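Local coordinates for flagellar hook protein FlgE (Caulobacter crescentus CB15, PDB 5AY6) that forms the bacterial flagellar hook, the curved universal joint that probably passes motor torque on to the filament, at residues 9-13 with 285-290; 89-93 with 133-137; 96-100 with 112-116. All blocks are in the same frame, centred on the assembly; numbering follows the deposited sequence.

Contact 1: 9-13 with 285-290; sequences VNANL and SAAGGL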
ATOM      1  N   VAL A   9      -2.824 -20.350   5.594  1.00 13.91           N
ATOM      2  CA  VAL A   9      -1.476 -19.829   5.452  1.00 16.32           C
ATOM      3  C   VAL A   9      -0.762 -19.865   6.786  1.00 14.14           C
ATOM      4  O   VAL A   9      -1.228 -19.284   7.765  1.00 19.44           O
ATOM      5  CB  VAL A   9      -1.457 -18.394   4.910  1.00 16.39           C
ATOM      6  CG1 VAL A   9      -0.053 -17.822   5.004  1.00 15.19           C
ATOM      7  CG2 VAL A   9      -1.954 -18.359   3.468  1.00 12.29           C
ATOM      8  N   ASN A  10       0.367 -20.557   6.820  1.00 16.13           N
ATOM      9  CA  ASN A  10       1.211 -20.589   8.004  1.00 17.28           C
ATOM     10  C   ASN A  10       2.561 -19.973   7.687  1.00 15.60           C
ATOM     11  O   ASN A  10       3.413 -20.609   7.066  1.00 19.85           O
ATOM     12  CB  ASN A  10       1.374 -22.021   8.506  1.00 18.64           C
ATOM     13  CG  ASN A  10       0.048 -22.736   8.654  1.00 25.60           C
ATOM     14  OD1 ASN A  10      -0.900 -22.201   9.229  1.00 21.58           O
ATOM     15  ND2 ASN A  10      -0.030 -23.949   8.116  1.00 25.20           N
ATOM     16  N   ALA A  11       2.751 -18.728   8.103  1.00 16.82           N
ATOM     17  CA  ALA A  11       3.962 -18.001   7.757  1.00 19.57           C
ATOM     18  C   ALA A  11       4.229 -16.853   8.717  1.00 19.10           C
ATOM     19  O   ALA A  11       3.316 -16.335   9.360  1.00 19.99           O
ATOM     20  CB  ALA A  11       3.866 -17.476   6.333  1.00 12.98           C
ATOM     21  N   ASN A  12       5.491 -16.449   8.803  1.00 18.89           N
ATOM     22  CA  ASN A  12       5.839 -15.288   9.606  1.00 15.75           C
ATOM     23  C   ASN A  12       6.414 -14.174   8.748  1.00 17.98           C
ATOM     24  O   ASN A  12       7.190 -14.426   7.827  1.00 16.02           O
ATOM     25  CB  ASN A  12       6.841 -15.657  10.702  1.00 16.50           C
ATOM     26  CG  ASN A  12       7.180 -14.476  11.589  1.00 14.35           C
ATOM     27  OD1 ASN A  12       6.341 -14.006  12.357  1.00 16.03           O
ATOM     28  ND2 ASN A  12       8.409 -13.981  11.479  1.00 19.32           N
ATOM     29  N   LEU A  13       6.018 -12.947   9.055  1.00 16.54           N
ATOM     30  CA  LEU A  13       6.610 -11.766   8.440  1.00 17.29           C
ATOM     31  C   LEU A  13       7.503 -11.092   9.470  1.00 15.23           C
ATOM     32  O   LEU A  13       7.041 -10.767  10.560  1.00 17.35           O
ATOM     33  CB  LEU A  13       5.526 -10.802   7.961  1.00 15.85           C
ATOM     34  CG  LEU A  13       4.450 -11.367   7.034  1.00 14.77           C
ATOM     35  CD1 LEU A  13       3.293 -10.390   6.912  1.00 19.36           C
ATOM     36  CD2 LEU A  13       5.037 -11.663   5.667  1.00 24.20           C
ATOM     37  N   SER A 285      -5.418 -19.502  11.800  1.00 19.44           N
ATOM     38  CA  SER A 285      -5.624 -20.783  12.469  1.00 19.97           C
ATOM     39  C   SER A 285      -4.874 -20.848  13.803  1.00 23.26           C
ATOM     40  O   SER A 285      -3.917 -20.104  14.031  1.00 18.71           O
ATOM     41  CB  SER A 285      -5.187 -21.929  11.563  1.00 23.99           C
ATOM     42  OG  SER A 285      -3.783 -21.913  11.384  1.00 35.02           O
ATOM     43  N   ALA A 286      -5.310 -21.742  14.682  1.00 17.39           N
ATOM     44  CA  ALA A 286      -4.711 -21.862  16.010  1.00 21.14           C
ATOM     45  C   ALA A 286      -3.260 -22.344  15.953  1.00 20.85           C
ATOM     46  O   ALA A 286      -2.376 -21.759  16.582  1.00 16.00           O
ATOM     47  CB  ALA A 286      -5.536 -22.795  16.871  1.00 10.24           C
ATOM     48  N   ALA A 287      -3.015 -23.412  15.203  1.00 18.32           N
ATOM     49  CA  ALA A 287      -1.671 -23.985  15.143  1.00 31.24           C
ATOM     50  C   ALA A 287      -0.739 -23.150  14.272  1.00 31.00           C
ATOM     51  O   ALA A 287       0.462 -23.091  14.528  1.00 37.25           O
ATOM     52  CB  ALA A 287      -1.723 -25.421  14.633  1.00 23.63           C
ATOM     53  N   GLY A 288      -1.290 -22.511  13.247  1.00 29.80           N
ATOM     54  CA  GLY A 288      -0.482 -21.738  12.319  1.00 30.00           C
ATOM     55  C   GLY A 288      -0.885 -20.281  12.228  1.00 27.07           C
ATOM     56  O   GLY A 288      -0.907 -19.570  13.231  1.00 34.60           O
ATOM     57  N   GLY A 289      -1.198 -19.831  11.018  1.00 23.81           N
ATOM     58  CA  GLY A 289      -1.639 -18.466  10.812  1.00 18.49           C
ATOM     59  C   GLY A 289      -0.537 -17.561  10.295  1.00 21.41           C
ATOM     60  O   GLY A 289       0.622 -17.961  10.203  1.00 18.61           O
ATOM     61  N   LEU A 290      -0.911 -16.336   9.947  1.00 20.09           N
ATOM     62  CA  LEU A 290       0.044 -15.330   9.513  1.00 19.03           C
ATOM     63  C   LEU A 290       0.485 -14.501  10.711  1.00 19.64           C
ATOM     64  O   LEU A 290      -0.338 -13.823  11.330  1.00 20.61           O
ATOM     65  CB  LEU A 290      -0.575 -14.439   8.435  1.00 18.01           C
ATOM     66  CG  LEU A 290       0.336 -13.377   7.825  1.00 22.17           C
ATOM     67  CD1 LEU A 290       1.471 -14.025   7.040  1.00 15.52           C
ATOM     68  CD2 LEU A 290      -0.470 -12.430   6.949  1.00 13.78           C
TER
HETATM   69  O   HOH W   1      -3.974 -20.207   8.957  1.00 16.47           O
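Asn10 and Gly289 join two chain pieces that run parallel, the strand of residues 6-12 and the end of strand 277-291, inside a mixed four-stranded sheet of the part of this hook fragment that holds the FlaE D2 family. The case illustrates how a side-chain amide can take the place of a backbone carbonyl where the end of an inner strand is irregular. Asn10 turns its carboxamide along the other chain: with CG beside its own backbone N (chi1 -50°), OD1 comes close to Gly288 CA, on the side a CB would take, and receives the N-H of Gly289, Gly289 N to Asn10 OD1 3.0 Å, in the carbonyl plane and on a lone pair. The nitrogen of the same amide is held by Ser301 and Asn303 of the next strand, so both ends of the group are fixed. One residue on, a single parallel bridge forms, Ala11 with Leu290: Ala11 N donates to Gly289 O at 3.1 Å, reaching it from above the carbonyl plane. On the face shared by Ala11 and Leu290 the contact is apolar. Leu290, its CG anti to the backbone N (chi1 -177°), brings CD1 to 4.3 Å from Ala11 CB and against CG of Leu13, whose side chain crosses it at a slant; Phe222 of strand 214-222 touches both leucines. At the other end a water donates to Val9 O and accepts from Ser285 N, and Ser285 closes an ST motif, its OG accepting from Gly288 N at 3.2 Å.

Contact 2: 89-93 with 133-137; sequences TNELV and GADDA
Asn90 and Asp135 stand at the centre of a contact, in the FlgE third-domain region, that joins the chain leading into strand 92-99 to the loop before helix 137-140, an instance of acidic side chains fastening a turn to the start of a strand. Three hydrogen bonds cross it. The straightest runs from Leu92 N to Asp135 OD2, 2.8 Å with an angle of 174° at the hydrogen, and uses the anti lone pair of that oxygen; Asp135 gets there with CG beside its own backbone N (chi1 -69°), while its OD1 is taken by the backbone N of Asn130. A second carboxylate serves the side chain of Asn90: ND2 donates to Asp136 OD2 at 2.9 Å, on the syn side but tilted from the carboxylate plane, with amide and carboxylate turned 52° apart. The third bond, from Asp136 N to Asn90 O, is weak at 3.4 Å. Apolar contact is slight: Asn90 CB rests against Ala134 CB at 3.8 Å. Two carbons lie beside carboxylate oxygens, Asn90 CB 3.3 Å from Asp136 OD1 and Leu92 CB near Asp135 OD2, before the leucine continues toward Met109, Leu123 and Val129. Within the segments, Ala134 to Ala137 forms a type I beta turn closed by Ala137 N to Ala134 O, and Thr89 OG1 donates to Glu91 OE1. Asp136 occupies the N-cap position of helix 137-140, yet turns its carboxylate to Asn90 instead of capping. Both acids thus take an N-H of residues 89-93, one backbone and one side chain, and their charge is probably partly balanced by these donors and, at Asp135, by Asn130 N.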
ATOM      1  N   THR A  89      -3.403  19.033 -12.295  1.00 12.27           N
ATOM      2  CA  THR A  89      -2.581  20.242 -12.341  1.00 13.17           C
ATOM      3  C   THR A  89      -1.304  20.165 -11.501  1.00 20.16           C
ATOM      4  O   THR A  89      -0.443  21.038 -11.614  1.00 15.46           O
ATOM      5  CB  THR A  89      -3.373  21.469 -11.865  1.00 21.73           C
ATOM      6  OG1 THR A  89      -3.486  21.432 -10.438  1.00 19.51           O
ATOM      7  CG2 THR A  89      -4.763  21.490 -12.491  1.00 16.85           C
ATOM      8  N   ASN A  90      -1.214  19.140 -10.650  1.00 16.84           N
ATOM      9  CA  ASN A  90      -0.045  18.870  -9.801  1.00 18.46           C
ATOM     10  C   ASN A  90       0.199  19.902  -8.694  1.00 19.89           C
ATOM     11  O   ASN A  90       1.240  19.880  -8.035  1.00 14.35           O
ATOM     12  CB  ASN A  90       1.212  18.735 -10.668  1.00 16.55           C
ATOM     13  CG  ASN A  90       1.022  17.760 -11.814  1.00 21.83           C
ATOM     14  OD1 ASN A  90       0.809  18.164 -12.955  1.00 29.77           O
ATOM     15  ND2 ASN A  90       1.079  16.467 -11.511  1.00 20.55           N
ATOM     16  N   GLU A  91      -0.767  20.793  -8.479  1.00 20.21           N
ATOM     17  CA  GLU A  91      -0.675  21.782  -7.408  1.00 16.37           C
ATOM     18  C   GLU A  91      -1.047  21.176  -6.064  1.00 20.75           C
ATOM     19  O   GLU A  91      -1.881  20.273  -5.997  1.00 16.01           O
ATOM     20  CB  GLU A  91      -1.599  22.970  -7.674  1.00 19.68           C
ATOM     21  CG  GLU A  91      -1.438  23.636  -9.019  1.00 29.45           C
ATOM     22  CD  GLU A  91      -2.580  24.591  -9.307  1.00 46.08           C
ATOM     23  OE1 GLU A  91      -3.681  24.114  -9.661  1.00 34.21           O
ATOM     24  OE2 GLU A  91      -2.381  25.817  -9.166  1.00 49.19           O
ATOM     25  N   LEU A  92      -0.449  21.690  -4.992  1.00 14.85           N
ATOM     26  CA  LEU A  92      -0.866  21.307  -3.647  1.00 14.58           C
ATOM     27  C   LEU A  92      -2.295  21.778  -3.405  1.00 14.12           C
ATOM     28  O   LEU A  92      -2.632  22.931  -3.680  1.00 14.68           O
ATOM     29  CB  LEU A  92       0.071  21.891  -2.588  1.00 14.92           C
ATOM     30  CG  LEU A  92      -0.250  21.452  -1.156  1.00 23.42           C
ATOM     31  CD1 LEU A  92       0.041  19.970  -0.975  1.00 14.70           C
ATOM     32  CD2 LEU A  92       0.511  22.278  -0.131  1.00 18.82           C
ATOM     33  N   VAL A  93      -3.137  20.883  -2.901  1.00 15.83           N
ATOM     34  CA  VAL A  93      -4.545  21.196  -2.674  1.00 17.55           C
ATOM     35  C   VAL A  93      -4.858  21.258  -1.180  1.00 15.07           C
ATOM     36  O   VAL A  93      -5.654  22.086  -0.738  1.00 16.88           O
ATOM     37  CB  VAL A  93      -5.463  20.160  -3.368  1.00 21.39           C
ATOM     38  CG1 VAL A  93      -6.897  20.273  -2.878  1.00 23.74           C
ATOM     39  CG2 VAL A  93      -5.408  20.343  -4.876  1.00 16.34           C
ATOM     40  N   GLY A 133       8.123  25.122 -10.392  1.00 23.64           N
ATOM     41  CA  GLY A 133       7.577  23.961 -11.071  1.00 14.50           C
ATOM     42  C   GLY A 133       6.383  23.333 -10.376  1.00 25.98           C
ATOM     43  O   GLY A 133       5.707  23.974  -9.565  1.00 24.27           O
ATOM     44  N   ALA A 134       6.116  22.072 -10.709  1.00 16.20           N
ATOM     45  CA  ALA A 134       4.994  21.347 -10.121  1.00 16.33           C
ATOM     46  C   ALA A 134       5.261  21.064  -8.652  1.00 18.66           C
ATOM     47  O   ALA A 134       6.345  20.602  -8.294  1.00 15.63           O
ATOM     48  CB  ALA A 134       4.744  20.055 -10.872  1.00 17.74           C
ATOM     49  N   ASP A 135       4.276  21.343  -7.804  1.00 15.54           N
ATOM     50  CA  ASP A 135       4.424  21.117  -6.371  1.00 11.16           C
ATOM     51  C   ASP A 135       4.797  19.666  -6.059  1.00 13.17           C
ATOM     52  O   ASP A 135       5.569  19.399  -5.140  1.00 13.11           O
ATOM     53  CB  ASP A 135       3.139  21.493  -5.630  1.00 15.42           C
ATOM     54  CG  ASP A 135       2.872  22.981  -5.638  1.00 16.54           C
ATOM     55  OD1 ASP A 135       3.806  23.759  -5.924  1.00 14.32           O
ATOM     56  OD2 ASP A 135       1.720  23.374  -5.356  1.00 17.98           O
ATOM     57  N   ASP A 136       4.264  18.731  -6.843  1.00 12.34           N
ATOM     58  CA  ASP A 136       4.442  17.312  -6.548  1.00 16.21           C
ATOM     59  C   ASP A 136       5.686  16.711  -7.206  1.00 14.33           C
ATOM     60  O   ASP A 136       5.857  15.492  -7.223  1.00 12.56           O
ATOM     61  CB  ASP A 136       3.186  16.523  -6.962  1.00 13.98           C
ATOM     62  CG  ASP A 136       2.985  16.455  -8.470  1.00 19.97           C
ATOM     63  OD1 ASP A 136       3.739  17.110  -9.225  1.00 19.03           O
ATOM     64  OD2 ASP A 136       2.051  15.744  -8.905  1.00 18.05           O
ATOM     65  N   ALA A 137       6.560  17.564  -7.731  1.00 14.77           N
ATOM     66  CA  ALA A 137       7.737  17.096  -8.455  1.00 11.81           C
ATOM     67  C   ALA A 137       8.626  16.177  -7.617  1.00 20.57           C
ATOM     68  O   ALA A 137       9.094  15.150  -8.099  1.00 17.21           O
ATOM     69  CB  ALA A 137       8.548  18.276  -8.956  1.00  8.37           C
TER

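Contact 3: 96-100 with 112-116; sequences TIDYK and TRINA
Asp98 and Arg113 form a side-on salt bridge, an example of one arginine serving two neighbours at once. In this FlgE third-domain region the end of strand 92-99, an outermost strand of a five-stranded antiparallel sheet, meets strand 111-113 of the two-stranded sheet it makes with 120-122. Arg113 places CG beside its backbone N and then bends at chi3, which brings the flat guanidinium round to the carboxylate. NE donates to Asp98 OD1 and NH2 to Asp98 OD2, each 2.8 Å and each on a syn lone pair, with the two planes only 26° apart. Asp98 is gripped further: OD1 also accepts from Tyr99 N, from above the carboxylate plane, and OD2 from the backbone N of Thr106. The edge of the Tyr99 ring is set over the guanidinium face, CE2 lying 3.5 Å from Arg113 CZ, with the planes 68° apart. The ring reaches it because CG of Tyr99 sits between the backbone N and the carbonyl carbon (chi1 72°). One of its faces is covered by the backbone of Asn115 and Ala116, Ala116 CA making a CH-pi contact 3.7 Å from the ring centroid. Replacing Arg113 by an alanine would probably leave the Asp98 carboxylate without its charge partner and uncover the Tyr99 edge. At the other end Ile97 CG2 lies 3.2 Å from Thr112 OG1, and a water links Ile97 O to Arg113 N. Ile97 and Thr112 both lean on Ala79 of strand 76-86, while Val121 of strand 120-122 pairs with Thr112 and meets Ile114, whose side chain reaches His46 and Tyr48 of strand 45-53.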
ATOM      1  N   THR A  96      -2.187  18.371   5.922  1.00 17.35           N
ATOM      2  CA  THR A  96      -2.469  18.201   7.342  1.00 13.56           C
ATOM      3  C   THR A  96      -1.175  18.087   8.136  1.00 15.95           C
ATOM      4  O   THR A  96      -1.184  17.658   9.291  1.00 13.67           O
ATOM      5  CB  THR A  96      -3.331  16.955   7.621  1.00 20.50           C
ATOM      6  OG1 THR A  96      -2.592  15.771   7.288  1.00 16.50           O
ATOM      7  CG2 THR A  96      -4.633  17.004   6.821  1.00 19.07           C
ATOM      8  N   ILE A  97      -0.062  18.462   7.513  1.00 14.01           N
ATOM      9  CA  ILE A  97       1.229  18.415   8.194  1.00 14.88           C
ATOM     10  C   ILE A  97       1.228  19.377   9.370  1.00 12.40           C
ATOM     11  O   ILE A  97       0.913  20.559   9.226  1.00 11.86           O
ATOM     12  CB  ILE A  97       2.400  18.765   7.250  1.00 14.97           C
ATOM     13  CG1 ILE A  97       2.367  17.889   5.998  1.00 20.26           C
ATOM     14  CG2 ILE A  97       3.736  18.590   7.964  1.00 11.28           C
ATOM     15  CD1 ILE A  97       3.448  18.242   4.986  1.00 15.82           C
ATOM     16  N   ASP A  98       1.572  18.856  10.539  1.00 11.65           N
ATOM     17  CA  ASP A  98       1.579  19.629  11.772  1.00 15.12           C
ATOM     18  C   ASP A  98       2.647  19.015  12.674  1.00 13.90           C
ATOM     19  O   ASP A  98       3.156  17.937  12.364  1.00 15.68           O
ATOM     20  CB  ASP A  98       0.200  19.595  12.437  1.00 15.62           C
ATOM     21  CG  ASP A  98      -0.046  20.780  13.351  1.00 16.47           C
ATOM     22  OD1 ASP A  98       0.894  21.563  13.607  1.00 19.46           O
ATOM     23  OD2 ASP A  98      -1.196  20.926  13.816  1.00 17.60           O
ATOM     24  N   TYR A  99       2.993  19.679  13.774  1.00 16.18           N
ATOM     25  CA  TYR A  99       4.031  19.143  14.654  1.00 15.85           C
ATOM     26  C   TYR A  99       3.573  17.804  15.232  1.00 23.11           C
ATOM     27  O   TYR A  99       2.375  17.573  15.392  1.00 19.17           O
ATOM     28  CB  TYR A  99       4.397  20.146  15.762  1.00 18.72           C
ATOM     29  CG  TYR A  99       3.367  20.362  16.859  1.00 21.36           C
ATOM     30  CD1 TYR A  99       3.314  19.523  17.969  1.00 25.47           C
ATOM     31  CD2 TYR A  99       2.481  21.433  16.808  1.00 21.80           C
ATOM     32  CE1 TYR A  99       2.388  19.726  18.982  1.00 22.97           C
ATOM     33  CE2 TYR A  99       1.553  21.646  17.819  1.00 23.68           C
ATOM     34  CZ  TYR A  99       1.511  20.789  18.903  1.00 28.18           C
ATOM     35  OH  TYR A  99       0.592  20.994  19.911  1.00 22.64           O
ATOM     36  N   LYS A 100       4.520  16.911  15.515  1.00 17.03           N
ATOM     37  CA  LYS A 100       4.168  15.571  15.993  1.00 17.94           C
ATOM     38  C   LYS A 100       3.442  15.601  17.335  1.00 25.00           C
ATOM     39  O   LYS A 100       3.964  16.117  18.325  1.00 22.32           O
ATOM     40  CB  LYS A 100       5.413  14.685  16.113  1.00 23.46           C
ATOM     41  CG  LYS A 100       5.100  13.277  16.626  1.00 20.30           C
ATOM     42  CD  LYS A 100       6.328  12.383  16.620  1.00 39.57           C
ATOM     43  CE  LYS A 100       7.407  12.919  17.542  1.00 42.55           C
ATOM     44  NZ  LYS A 100       8.650  12.103  17.468  1.00 37.61           N
ATOM     45  N   THR A 112       4.147  24.417   8.022  1.00 17.45           N
ATOM     46  CA  THR A 112       3.817  23.464   9.076  1.00 20.91           C
ATOM     47  C   THR A 112       4.418  23.956  10.382  1.00 19.22           C
ATOM     48  O   THR A 112       5.488  24.571  10.388  1.00 19.03           O
ATOM     49  CB  THR A 112       4.334  22.037   8.789  1.00 19.55           C
ATOM     50  OG1 THR A 112       3.920  21.163   9.848  1.00 20.66           O
ATOM     51  CG2 THR A 112       5.857  22.009   8.699  1.00 18.28           C
ATOM     52  N   ARG A 113       3.727  23.702  11.487  1.00 18.42           N
ATOM     53  CA  ARG A 113       4.324  23.934  12.798  1.00 23.56           C
ATOM     54  C   ARG A 113       5.410  22.889  13.017  1.00 21.32           C
ATOM     55  O   ARG A 113       5.310  21.776  12.495  1.00 19.30           O
ATOM     56  CB  ARG A 113       3.270  23.864  13.910  1.00 23.03           C
ATOM     57  CG  ARG A 113       2.223  24.968  13.845  1.00 23.90           C
ATOM     58  CD  ARG A 113       1.325  24.987  15.084  1.00 25.07           C
ATOM     59  NE  ARG A 113       0.364  23.885  15.109  1.00 26.39           N
ATOM     60  CZ  ARG A 113      -0.585  23.741  16.031  1.00 26.10           C
ATOM     61  NH1 ARG A 113      -0.702  24.633  17.006  1.00 25.68           N
ATOM     62  NH2 ARG A 113      -1.420  22.710  15.981  1.00 16.39           N
ATOM     63  N   ILE A 114       6.452  23.242  13.768  1.00 17.68           N
ATOM     64  CA  ILE A 114       7.491  22.275  14.109  1.00 20.33           C
ATOM     65  C   ILE A 114       7.588  22.066  15.621  1.00 18.52           C
ATOM     66  O   ILE A 114       8.353  21.222  16.089  1.00 20.87           O
ATOM     67  CB  ILE A 114       8.873  22.696  13.563  1.00 21.65           C
ATOM     68  CG1 ILE A 114       9.295  24.047  14.144  1.00 19.05           C
ATOM     69  CG2 ILE A 114       8.850  22.740  12.040  1.00 20.67           C
ATOM     70  CD1 ILE A 114      10.653  24.523  13.662  1.00 21.38           C
ATOM     71  N   ASN A 115       6.816  22.838  16.380  1.00 19.65           N
ATOM     72  CA  ASN A 115       6.676  22.605  17.816  1.00 20.78           C
ATOM     73  C   ASN A 115       5.343  23.150  18.334  1.00 24.96           C
ATOM     74  O   ASN A 115       4.653  23.885  17.627  1.00 21.15           O
ATOM     75  CB  ASN A 115       7.854  23.218  18.593  1.00 15.61           C
ATOM     76  CG  ASN A 115       7.985  24.717  18.394  1.00 18.06           C
ATOM     77  OD1 ASN A 115       6.999  25.452  18.404  1.00 23.64           O
ATOM     78  ND2 ASN A 115       9.221  25.182  18.224  1.00 20.82           N
ATOM     79  N   ALA A 116       4.985  22.788  19.563  1.00 19.84           N
ATOM     80  CA  ALA A 116       3.701  23.190  20.135  1.00 24.48           C
ATOM     81  C   ALA A 116       3.648  24.692  20.389  1.00 28.91           C
ATOM     82  O   ALA A 116       2.570  25.281  20.479  1.00 28.16           O
ATOM     83  CB  ALA A 116       3.429  22.426  21.423  1.00 25.80           C
TER
HETATM   84  O   HOH W   2       0.696  22.943  10.704  1.00 16.37           O

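The three contacts sample two separate regions of this fragment. Contacts 2 and 3 share strand 92-99, one near its start and one at its end; their centres are 21 Å apart, and along the chain contact 3 is nested in the loop closed by contact 2. All four of their segments lie in the range of the third-domain family of FlgE. Contact 1 brings the two ends of the chain together, 43 Å from contact 2 and 40 Å from contact 3 between centres, and encloses both in sequence. Contacts 1 and 2 lie on opposite sides of the chain's centre; contact 1 closes the region near the chain ends, while contacts 2 and 3 belong to a region built by residues between them.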